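Long-range contacts in ThiJ/PfpI family protein (Francisella tularensis subsp. novicida, PDB 4P5P), which probably acts in the stress response as a glyoxalase III-like enzyme of the DJ-1/PfpI family and may serve as a virulence factor: residues V4-S10 with I42-M48; P31-D37 with F215-K220; I90-I96 with K117-I121; A190-Y196 with Q207-S211. One frame throughout, in Å; residues are numbered along the deposited sequence.

Contact 1 of 4, residues V4-S10 with I42-M48; sequences VLMVTTS and IDIVSIM
Met6 lays its side chain obliquely over Ile42, its CG standing 3.6 Å from Ile42 CG2 while SD touches the same methyl group. With CG turned beside its own backbone N (chi1 -66°), the thioether leans back along the strand to a residue two places before its register partner Ile44. On the other face, Leu5 and Val45 meet at about a right angle, and Val7 CG2 abuts Val45 CG2 at 3.8 Å. That methyl group of Val45 is staggered between its own backbone N and carbonyl carbon and also packs on Met6 O. Between these two layers of side chains the backbones run as neighbouring parallel strands of the flavodoxin-like sheet, the two outer elements of a beta-alpha-beta unit whose helix, 26-35, packs on Met6, Ile42 and Ile44. Met6 is bonded through both its backbone N and its carbonyl oxygen, Met6 N giving a nearly straight bond to Asp43 O (2.9 Å, 176°) and Met6 O receiving Val45 N. At the last pair of the strands, Thr8 OG1 comes to 3.3 Å from Ser46 CB, although its hydrogen bond goes to Thr9 O. Beyond it follow a weak bond from Ile47 N to Thr8 O and a straight one from Met48 N to Ser10 OG, 2.8 Å long, which ties the two loops together, while Asp107 takes the backbone N of Ser10.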
# COMPACT_ATOMS: atom_id res chain seq x y z
N VAL A 4 -7.18 -12.26 -0.24
CA VAL A 4 -6.25 -11.14 -0.13
C VAL A 4 -7.00 -9.86 0.22
O VAL A 4 -8.02 -9.56 -0.40
CB VAL A 4 -5.48 -10.93 -1.46
CG1 VAL A 4 -4.55 -9.73 -1.38
CG2 VAL A 4 -4.72 -12.21 -1.84
N LEU A 5 -6.49 -9.12 1.20
CA LEU A 5 -7.06 -7.83 1.59
C LEU A 5 -6.19 -6.69 1.05
O LEU A 5 -5.01 -6.61 1.38
CB LEU A 5 -7.18 -7.73 3.11
CG LEU A 5 -7.87 -6.46 3.62
CD1 LEU A 5 -9.33 -6.47 3.23
CD2 LEU A 5 -7.69 -6.34 5.10
N MET A 6 -6.77 -5.82 0.25
CA MET A 6 -6.09 -4.64 -0.25
C MET A 6 -6.66 -3.43 0.48
O MET A 6 -7.88 -3.31 0.64
CB MET A 6 -6.25 -4.50 -1.77
CG MET A 6 -5.57 -5.62 -2.55
SD MET A 6 -5.49 -5.29 -4.32
CE MET A 6 -4.27 -3.99 -4.37
N VAL A 7 -5.76 -2.55 0.92
CA VAL A 7 -6.07 -1.41 1.76
C VAL A 7 -5.64 -0.09 1.12
O VAL A 7 -4.49 0.06 0.71
CB VAL A 7 -5.37 -1.53 3.14
CG1 VAL A 7 -5.73 -0.37 4.05
CG2 VAL A 7 -5.74 -2.84 3.82
N THR A 8 -6.56 0.88 1.08
CA THR A 8 -6.27 2.20 0.55
C THR A 8 -6.38 3.27 1.60
O THR A 8 -7.06 3.10 2.62
CB THR A 8 -7.22 2.62 -0.58
OG1 THR A 8 -8.47 3.03 -0.01
CG2 THR A 8 -7.44 1.50 -1.58
N THR A 9 -5.72 4.39 1.33
CA THR A 9 -5.91 5.61 2.08
C THR A 9 -7.35 6.14 1.95
O THR A 9 -8.05 5.81 0.99
CB THR A 9 -4.92 6.70 1.60
OG1 THR A 9 -4.98 7.84 2.45
CG2 THR A 9 -5.24 7.12 0.17
N SER A 10 -7.74 6.97 2.92
CA SER A 10 -8.98 7.75 2.89
C SER A 10 -8.70 9.26 2.91
O SER A 10 -9.63 10.08 2.91
CB SER A 10 -9.87 7.37 4.08
OG SER A 10 -10.40 6.06 3.91
N ILE A 42 -10.00 -11.20 -3.91
CA ILE A 42 -9.48 -9.96 -3.37
C ILE A 42 -10.62 -9.10 -2.85
O ILE A 42 -11.57 -8.81 -3.59
CB ILE A 42 -8.69 -9.14 -4.41
CG1 ILE A 42 -7.56 -9.98 -4.98
CG2 ILE A 42 -8.14 -7.86 -3.76
CD1 ILE A 42 -6.78 -9.30 -6.09
N ASP A 43 -10.50 -8.68 -1.60
CA ASP A 43 -11.41 -7.71 -1.00
C ASP A 43 -10.67 -6.40 -0.81
O ASP A 43 -9.48 -6.40 -0.52
CB ASP A 43 -11.96 -8.21 0.33
CG ASP A 43 -12.82 -9.45 0.19
OD1 ASP A 43 -13.42 -9.66 -0.89
OD2 ASP A 43 -12.94 -10.20 1.17
N ILE A 44 -11.37 -5.30 -0.99
CA ILE A 44 -10.79 -3.96 -0.89
C ILE A 44 -11.45 -3.19 0.24
O ILE A 44 -12.67 -3.21 0.38
CB ILE A 44 -10.98 -3.20 -2.21
CG1 ILE A 44 -10.25 -3.92 -3.35
CG2 ILE A 44 -10.48 -1.76 -2.11
CD1 ILE A 44 -10.66 -3.46 -4.74
N VAL A 45 -10.63 -2.52 1.04
CA VAL A 45 -11.10 -1.61 2.08
C VAL A 45 -10.30 -0.33 2.08
O VAL A 45 -9.20 -0.27 1.52
CB VAL A 45 -11.02 -2.23 3.49
CG1 VAL A 45 -11.91 -3.45 3.58
CG2 VAL A 45 -9.58 -2.57 3.86
N SER A 46 -10.85 0.70 2.70
CA SER A 46 -10.12 1.92 2.95
C SER A 46 -10.03 2.15 4.45
O SER A 46 -10.68 1.47 5.23
CB SER A 46 -10.79 3.12 2.28
OG SER A 46 -12.04 3.41 2.88
N ILE A 47 -9.22 3.11 4.85
CA ILE A 47 -9.08 3.41 6.26
C ILE A 47 -10.42 3.80 6.89
O ILE A 47 -10.80 3.26 7.93
CB ILE A 47 -8.07 4.54 6.47
CG1 ILE A 47 -6.66 4.07 6.07
CG2 ILE A 47 -8.06 4.99 7.93
CD1 ILE A 47 -6.12 2.86 6.85
N MET A 48 -11.15 4.71 6.26
CA MET A 48 -12.33 5.29 6.90
C MET A 48 -13.63 4.68 6.37
O MET A 48 -14.69 4.84 6.96
CB MET A 48 -12.37 6.80 6.70
CG MET A 48 -11.32 7.58 7.50
SD MET A 48 -11.47 7.46 9.29
CE MET A 48 -13.19 7.88 9.53

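Contact 2 of 4, residues P31-D37 with F215-K220; sequences PYYSIID and FAKAIK
Lys220 reaches across from its helix to the end of helix 26-35, where its ammonium group is held by two oxygens. Lys220 NZ gives a hydrogen bond to Ile35 O at 3.1 Å and forms a salt bridge with Asp37 OD2 at 3.0 Å. Both oxygens are approached from above the plane of their group, by 48° for the carbonyl and nearly as much for the carboxylate. The lysine gets there with CG turned away from its backbone N (chi1 -169°) and the rest of the chain extended, its CD and CE running past the carbonyl oxygens of Ser34 and Ile35. The ammonium thus meets the C-terminal end of the helix, where the helix dipole would probably favour a positive charge. Asp37 is steadied in turn by Asn39, whose backbone N is bound by OD1.

Apolar contacts fill the rest of the interface. The methyl group of Ala216 sits against Pro31, Ser34 and Ile35, with Ser34 OG only 3.3 Å from Ala216 CB. Ile35 and Ile219 cross at about a right angle, CD1 of the first 4.0 Å from CG2 of the second. Pro31 CG touches the edge of the Phe215 ring, one face of which carries Ile219 CD1 over its centre. With an alanine at the interface, the short helical segments lie 9.1 Å apart between axes, crossing at -43°. Around them, Ile40 of strand 40-46 packs on both Ile35 and Lys220, while Phe215 lies on strand 203-206, so the two helices pack side by side on the sheet.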
# COMPACT_ATOMS: atom_id res chain seq x y z
N PRO A 31 -2.21 -4.32 -9.36
CA PRO A 31 -2.08 -5.56 -8.59
C PRO A 31 -3.40 -6.34 -8.48
O PRO A 31 -3.38 -7.58 -8.46
CB PRO A 31 -1.58 -5.07 -7.22
CG PRO A 31 -0.96 -3.75 -7.50
CD PRO A 31 -1.81 -3.15 -8.58
N TYR A 32 -4.53 -5.65 -8.43
CA TYR A 32 -5.83 -6.32 -8.41
C TYR A 32 -5.98 -7.27 -9.59
O TYR A 32 -6.26 -8.45 -9.42
CB TYR A 32 -6.96 -5.29 -8.43
CG TYR A 32 -8.35 -5.89 -8.26
CD1 TYR A 32 -8.86 -6.13 -7.00
CD2 TYR A 32 -9.13 -6.24 -9.36
CE1 TYR A 32 -10.12 -6.67 -6.84
CE2 TYR A 32 -10.38 -6.79 -9.21
CZ TYR A 32 -10.87 -7.01 -7.93
OH TYR A 32 -12.12 -7.56 -7.73
N TYR A 33 -5.80 -6.76 -10.80
CA TYR A 33 -6.02 -7.61 -11.97
C TYR A 33 -4.88 -8.60 -12.20
O TYR A 33 -5.07 -9.62 -12.85
CB TYR A 33 -6.24 -6.75 -13.21
CG TYR A 33 -7.61 -6.10 -13.24
CD1 TYR A 33 -8.77 -6.87 -13.29
CD2 TYR A 33 -7.75 -4.72 -13.20
CE1 TYR A 33 -10.01 -6.28 -13.32
CE2 TYR A 33 -9.00 -4.13 -13.25
CZ TYR A 33 -10.12 -4.91 -13.29
OH TYR A 33 -11.37 -4.33 -13.32
N SER A 34 -3.69 -8.32 -11.66
CA SER A 34 -2.56 -9.25 -11.81
C SER A 34 -2.72 -10.46 -10.91
O SER A 34 -2.30 -11.57 -11.27
CB SER A 34 -1.24 -8.55 -11.48
OG SER A 34 -0.18 -9.48 -11.49
N ILE A 35 -3.32 -10.26 -9.75
CA ILE A 35 -3.44 -11.30 -8.74
C ILE A 35 -4.73 -12.11 -8.83
O ILE A 35 -4.71 -13.33 -8.65
CB ILE A 35 -3.31 -10.68 -7.34
CG1 ILE A 35 -1.89 -10.14 -7.15
CG2 ILE A 35 -3.61 -11.71 -6.24
CD1 ILE A 35 -1.75 -9.20 -5.98
N ILE A 36 -5.85 -11.45 -9.12
CA ILE A 36 -7.15 -12.12 -9.07
C ILE A 36 -7.26 -13.28 -10.07
O ILE A 36 -6.85 -13.17 -11.23
CB ILE A 36 -8.30 -11.12 -9.33
CG1 ILE A 36 -9.64 -11.71 -8.91
CG2 ILE A 36 -8.32 -10.65 -10.79
CD1 ILE A 36 -10.77 -10.70 -8.88
N ASP A 37 -7.83 -14.39 -9.61
CA ASP A 37 -8.23 -15.46 -10.51
C ASP A 37 -9.26 -16.32 -9.79
O ASP A 37 -9.73 -15.95 -8.73
CB ASP A 37 -7.01 -16.25 -11.01
CG ASP A 37 -6.26 -17.02 -9.92
OD1 ASP A 37 -6.87 -17.42 -8.91
OD2 ASP A 37 -5.05 -17.26 -10.12
N PHE A 215 5.64 -6.15 -8.27
CA PHE A 215 5.11 -6.19 -6.91
C PHE A 215 4.05 -7.28 -6.82
O PHE A 215 4.11 -8.16 -5.96
CB PHE A 215 4.55 -4.81 -6.55
CG PHE A 215 3.86 -4.71 -5.20
CD1 PHE A 215 4.53 -4.96 -4.02
CD2 PHE A 215 2.54 -4.25 -5.13
CE1 PHE A 215 3.89 -4.81 -2.81
CE2 PHE A 215 1.91 -4.10 -3.92
CZ PHE A 215 2.58 -4.37 -2.77
N ALA A 216 3.09 -7.21 -7.74
CA ALA A 216 2.01 -8.19 -7.78
C ALA A 216 2.53 -9.60 -8.02
O ALA A 216 2.04 -10.56 -7.42
CB ALA A 216 1.00 -7.81 -8.85
N LYS A 217 3.49 -9.72 -8.93
CA LYS A 217 4.11 -11.01 -9.22
C LYS A 217 4.70 -11.64 -7.95
O LYS A 217 4.50 -12.82 -7.68
CB LYS A 217 5.20 -10.88 -10.28
CG LYS A 217 4.70 -10.55 -11.68
CD LYS A 217 5.87 -10.30 -12.63
CE LYS A 217 5.39 -9.98 -14.04
NZ LYS A 217 6.52 -9.55 -14.92
N ALA A 218 5.43 -10.83 -7.19
CA ALA A 218 6.07 -11.29 -5.96
C ALA A 218 5.03 -11.73 -4.92
O ALA A 218 5.20 -12.74 -4.25
CB ALA A 218 6.94 -10.21 -5.41
N ILE A 219 3.97 -10.95 -4.79
CA ILE A 219 2.91 -11.29 -3.86
C ILE A 219 2.29 -12.63 -4.22
O ILE A 219 2.13 -13.50 -3.36
CB ILE A 219 1.83 -10.20 -3.86
CG1 ILE A 219 2.37 -8.91 -3.26
CG2 ILE A 219 0.59 -10.66 -3.08
CD1 ILE A 219 1.49 -7.72 -3.50
N LYS A 220 1.94 -12.78 -5.49
CA LYS A 220 1.18 -13.95 -5.93
C LYS A 220 2.00 -15.21 -5.69
O LYS A 220 1.47 -16.23 -5.25
CB LYS A 220 0.80 -13.83 -7.41
CG LYS A 220 -0.20 -14.89 -7.85
CD LYS A 220 -0.86 -14.54 -9.17
CE LYS A 220 -1.89 -15.60 -9.54
NZ LYS A 220 -2.94 -15.10 -10.48

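Contact 3 of 4, residues I90-I96 with K117-I121; sequences IKEYDAI and KVLDI
Ile90, on a short 3-10 turn, pushes its side chain against helix 112-123, where Lys117, Asp120 and Ile121 receive it. Its CG1, turned away from the backbone N (chi1 -165°), lies 3.8 Å from Ile121 CD1, and CG2 slides past the Asp120 carboxylate, 3.5 Å from its CG. Lys91 starts out pointing away but bends at chi2 (-65°), which brings NZ back to Asp120 OD2 in a short salt bridge of 2.6 Å on the syn lone pair. A water accepts a weak bond from the same NZ and donates to Asp120 OD1 at 2.9 Å, so it bridges the two charged groups. Ile121 CD1 rests against Tyr93 O at 3.6 Å; that oxygen is hydrogen-bonded by Lys124, and the Tyr93 hydroxyl bonds to Asp43. Ile96 CG2 packs on Ile121 CG1 at 3.9 Å and more loosely on Val118. The contact thus joins strand 95-98 to helix 112-123, which leads on to strand 127-130 and packs on its Ile128. Its chemistry implies a divided seam: the isoleucines form a buried apolar part beside the sheet, at the cost of leaving Ala95 N without a partner, whereas the charged pair, partly hydrated, fastens the outer margin.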
# COMPACT_ATOMS: atom_id res chain seq x y z
N ILE A 90 -9.59 -9.91 10.05
CA ILE A 90 -8.33 -10.23 9.41
C ILE A 90 -8.05 -11.74 9.33
O ILE A 90 -7.31 -12.19 8.45
CB ILE A 90 -7.18 -9.52 10.15
CG1 ILE A 90 -5.90 -9.52 9.32
CG2 ILE A 90 -6.96 -10.12 11.54
CD1 ILE A 90 -6.01 -8.83 7.97
N LYS A 91 -8.67 -12.52 10.22
CA LYS A 91 -8.47 -13.97 10.26
C LYS A 91 -8.84 -14.64 8.94
O LYS A 91 -8.33 -15.72 8.62
CB LYS A 91 -9.31 -14.58 11.40
CG LYS A 91 -9.02 -14.00 12.77
CD LYS A 91 -7.61 -14.32 13.23
CE LYS A 91 -7.39 -13.92 14.68
NZ LYS A 91 -5.99 -14.24 15.11
N GLU A 92 -9.71 -13.98 8.19
CA GLU A 92 -10.22 -14.51 6.92
C GLU A 92 -9.20 -14.43 5.78
O GLU A 92 -9.38 -15.05 4.73
CB GLU A 92 -11.49 -13.76 6.52
CG GLU A 92 -12.68 -13.95 7.45
CD GLU A 92 -13.59 -15.09 7.03
OE1 GLU A 92 -14.07 -15.82 7.92
OE2 GLU A 92 -13.84 -15.25 5.80
N TYR A 93 -8.13 -13.66 5.99
CA TYR A 93 -7.21 -13.31 4.90
C TYR A 93 -5.84 -13.95 5.04
O TYR A 93 -5.36 -14.22 6.14
CB TYR A 93 -7.08 -11.78 4.82
CG TYR A 93 -8.41 -11.14 4.50
CD1 TYR A 93 -8.86 -11.07 3.19
CD2 TYR A 93 -9.24 -10.67 5.51
CE1 TYR A 93 -10.09 -10.53 2.90
CE2 TYR A 93 -10.47 -10.13 5.22
CZ TYR A 93 -10.89 -10.07 3.92
OH TYR A 93 -12.12 -9.53 3.63
N ASP A 94 -5.23 -14.20 3.89
CA ASP A 94 -3.91 -14.82 3.77
C ASP A 94 -2.83 -13.78 3.50
O ASP A 94 -1.63 -14.06 3.59
CB ASP A 94 -3.93 -15.84 2.64
CG ASP A 94 -5.02 -16.86 2.82
OD1 ASP A 94 -5.05 -17.47 3.90
OD2 ASP A 94 -5.87 -17.01 1.91
N ALA A 95 -3.26 -12.58 3.15
CA ALA A 95 -2.34 -11.51 2.81
C ALA A 95 -3.02 -10.17 3.02
O ALA A 95 -4.24 -10.06 2.87
CB ALA A 95 -1.87 -11.64 1.38
N ILE A 96 -2.23 -9.15 3.33
CA ILE A 96 -2.70 -7.78 3.43
C ILE A 96 -1.75 -6.92 2.59
O ILE A 96 -0.52 -7.01 2.75
CB ILE A 96 -2.82 -7.31 4.91
CG1 ILE A 96 -3.52 -5.95 5.00
CG2 ILE A 96 -1.47 -7.29 5.62
CD1 ILE A 96 -3.96 -5.56 6.41
N LYS A 117 -3.65 -5.61 12.56
CA LYS A 117 -3.95 -6.57 11.50
C LYS A 117 -2.68 -7.04 10.80
O LYS A 117 -2.60 -8.21 10.41
CB LYS A 117 -4.95 -5.98 10.51
CG LYS A 117 -6.34 -5.84 11.16
CD LYS A 117 -7.37 -5.13 10.30
CE LYS A 117 -8.79 -5.29 10.86
NZ LYS A 117 -8.93 -4.90 12.29
N VAL A 118 -1.71 -6.15 10.65
CA VAL A 118 -0.41 -6.57 10.08
C VAL A 118 0.23 -7.59 11.03
O VAL A 118 0.74 -8.61 10.57
CB VAL A 118 0.53 -5.38 9.84
CG1 VAL A 118 1.94 -5.86 9.46
CG2 VAL A 118 -0.01 -4.50 8.71
N LEU A 119 0.17 -7.34 12.35
CA LEU A 119 0.68 -8.32 13.32
C LEU A 119 0.01 -9.67 13.18
O LEU A 119 0.67 -10.71 13.28
CB LEU A 119 0.46 -7.83 14.76
CG LEU A 119 1.42 -6.78 15.26
CD1 LEU A 119 0.94 -6.29 16.61
CD2 LEU A 119 2.86 -7.33 15.36
N ASP A 120 -1.30 -9.68 12.95
CA ASP A 120 -2.00 -10.94 12.83
C ASP A 120 -1.51 -11.73 11.61
O ASP A 120 -1.23 -12.92 11.70
CB ASP A 120 -3.51 -10.69 12.76
CG ASP A 120 -4.31 -11.97 12.84
OD1 ASP A 120 -4.37 -12.69 11.82
OD2 ASP A 120 -4.88 -12.26 13.92
N ILE A 121 -1.40 -11.06 10.47
CA ILE A 121 -0.91 -11.70 9.26
C ILE A 121 0.55 -12.17 9.44
O ILE A 121 0.91 -13.30 9.06
CB ILE A 121 -1.02 -10.75 8.06
CG1 ILE A 121 -2.48 -10.37 7.79
CG2 ILE A 121 -0.39 -11.38 6.82
CD1 ILE A 121 -3.37 -11.53 7.39
O HOH W 1 -4.66 -15.54 12.33

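Contact 4 of 4, residues A190-Y196 with Q207-S211; sequences ASEWQSY and QNPQS
The loop before strand 197-200, which holds a type II beta turn from Ser191 to Gln194, meets the loop that leads from strand 203-206 through a 3-10 turn into helix 212-222. Gln207, extended from its backbone (chi1 -175°), clasps the peptide groups flanking Ala190: OE1 accepts Ala190 N at 2.8 Å, while NE2 donates to Ala190 O at 3.2 Å. The same OE1 lies 3.3 Å from Tyr196 CB, with the amide plane steeply turned, at 79°, against the tyrosine ring. Asn208 ND2 donates to Gln194 O (2.8 Å), coming from above that carbonyl plane but keeping the oxygen in its own amide plane. Ser211 OG is a relay: it accepts Tyr196 N at 3.0 Å and donates to Asn208 OD1 at 2.6 Å, so the asparagine is held at both ends. Backbone adds Gln207 N to Tyr196 O, and a water bridges Ser195 OG and Gln210 O. Glu162 of helix 160-165 takes a second hydrogen bond from both Gln207 NE2 and Asn208 ND2 and one from Trp193 N. The loops are thus tied to helix 160-165 and lie at the ends of the antiparallel strands 197-200 and 203-206, the second leading on into helix 212-222.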
# COMPACT_ATOMS: atom_id res chain seq x y z
N ALA A 190 16.12 1.67 -6.21
CA ALA A 190 16.70 1.70 -7.54
C ALA A 190 16.67 3.13 -8.05
O ALA A 190 16.19 4.03 -7.38
CB ALA A 190 15.95 0.78 -8.47
N SER A 191 17.19 3.34 -9.24
CA SER A 191 17.13 4.64 -9.88
C SER A 191 15.68 5.10 -10.02
O SER A 191 14.77 4.27 -10.06
CB SER A 191 17.80 4.59 -11.25
OG SER A 191 17.98 5.88 -11.77
N GLU A 192 15.45 6.41 -10.11
CA GLU A 192 14.08 6.95 -10.13
C GLU A 192 13.17 6.34 -11.21
O GLU A 192 13.56 6.16 -12.37
CB GLU A 192 14.07 8.47 -10.28
CG GLU A 192 14.61 9.01 -11.62
CD GLU A 192 16.03 9.53 -11.53
OE1 GLU A 192 16.72 9.23 -10.53
OE2 GLU A 192 16.46 10.25 -12.47
N TRP A 193 11.95 6.02 -10.79
CA TRP A 193 10.89 5.50 -11.66
C TRP A 193 11.22 4.14 -12.27
O TRP A 193 10.52 3.70 -13.19
CB TRP A 193 10.58 6.50 -12.76
CG TRP A 193 10.56 7.90 -12.28
CD1 TRP A 193 11.30 8.94 -12.77
CD2 TRP A 193 9.78 8.43 -11.21
NE1 TRP A 193 11.02 10.08 -12.06
CE2 TRP A 193 10.09 9.80 -11.10
CE3 TRP A 193 8.84 7.89 -10.33
CZ2 TRP A 193 9.49 10.64 -10.15
CZ3 TRP A 193 8.25 8.71 -9.39
CH2 TRP A 193 8.58 10.07 -9.31
N GLN A 194 12.24 3.48 -11.74
CA GLN A 194 12.54 2.10 -12.11
C GLN A 194 11.82 1.12 -11.20
O GLN A 194 11.63 1.39 -10.02
CB GLN A 194 14.05 1.86 -12.05
CG GLN A 194 14.84 2.77 -12.95
CD GLN A 194 14.57 2.50 -14.40
OE1 GLN A 194 15.06 1.51 -14.96
NE2 GLN A 194 13.78 3.36 -15.04
N SER A 195 11.42 -0.02 -11.75
CA SER A 195 10.76 -1.06 -10.97
C SER A 195 11.73 -1.65 -9.97
O SER A 195 12.86 -2.04 -10.32
CB SER A 195 10.21 -2.14 -11.88
OG SER A 195 9.53 -3.15 -11.14
N TYR A 196 11.30 -1.71 -8.71
CA TYR A 196 12.15 -2.20 -7.62
C TYR A 196 11.30 -2.79 -6.52
O TYR A 196 10.46 -2.10 -5.94
CB TYR A 196 13.01 -1.07 -7.08
CG TYR A 196 14.13 -1.54 -6.16
CD1 TYR A 196 15.14 -2.37 -6.63
CD2 TYR A 196 14.20 -1.13 -4.84
CE1 TYR A 196 16.17 -2.77 -5.81
CE2 TYR A 196 15.24 -1.53 -4.01
CZ TYR A 196 16.22 -2.36 -4.50
OH TYR A 196 17.25 -2.77 -3.67
N GLN A 207 8.80 0.19 -4.77
CA GLN A 207 9.27 1.57 -4.67
C GLN A 207 8.31 2.64 -5.20
O GLN A 207 8.20 3.70 -4.61
CB GLN A 207 10.60 1.67 -5.41
CG GLN A 207 11.28 3.02 -5.30
CD GLN A 207 12.66 3.01 -5.92
OE1 GLN A 207 13.33 1.98 -5.92
NE2 GLN A 207 13.08 4.14 -6.47
N ASN A 208 7.62 2.35 -6.31
CA ASN A 208 6.97 3.39 -7.09
C ASN A 208 5.87 2.78 -7.97
O ASN A 208 5.71 1.57 -8.01
CB ASN A 208 8.03 4.13 -7.92
CG ASN A 208 8.90 3.19 -8.71
OD1 ASN A 208 8.43 2.16 -9.20
ND2 ASN A 208 10.20 3.51 -8.82
N PRO A 209 5.07 3.62 -8.66
CA PRO A 209 4.00 3.06 -9.48
C PRO A 209 4.55 2.13 -10.56
O PRO A 209 3.87 1.19 -10.98
CB PRO A 209 3.35 4.30 -10.09
CG PRO A 209 3.66 5.40 -9.15
CD PRO A 209 5.02 5.09 -8.63
N GLN A 210 5.79 2.40 -10.99
CA GLN A 210 6.41 1.61 -12.04
C GLN A 210 6.79 0.21 -11.56
O GLN A 210 7.21 -0.63 -12.36
CB GLN A 210 7.65 2.33 -12.59
CG GLN A 210 7.34 3.66 -13.25
CD GLN A 210 7.10 4.80 -12.26
OE1 GLN A 210 7.39 4.69 -11.07
NE2 GLN A 210 6.55 5.90 -12.77
N SER A 211 6.65 -0.03 -10.26
CA SER A 211 6.98 -1.32 -9.66
C SER A 211 5.77 -2.22 -9.47
O SER A 211 5.91 -3.34 -8.99
CB SER A 211 7.61 -1.12 -8.27
OG SER A 211 8.72 -0.26 -8.31
O HOH W 2 6.99 -3.75 -12.34

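Overall arrangement
Contacts 1 and 3 are largely buried and share the central sheet, where strands 2-8 and 95-98 are neighbours. Contact 2 is only partly buried and packs against contact 1 through Ile42 and Ile44. Contact 4 is partly buried too, about 22 Å from contact 1 between centres and on the opposite side of the chain's centre, yet its 207-211 segment leads into the helix used by contact 2. Backbone pairing dominates contact 1, aliphatic packing edged by an ion pair marks contacts 2 and 3, and side-chain amides bonded to backbone groups characterise contact 4.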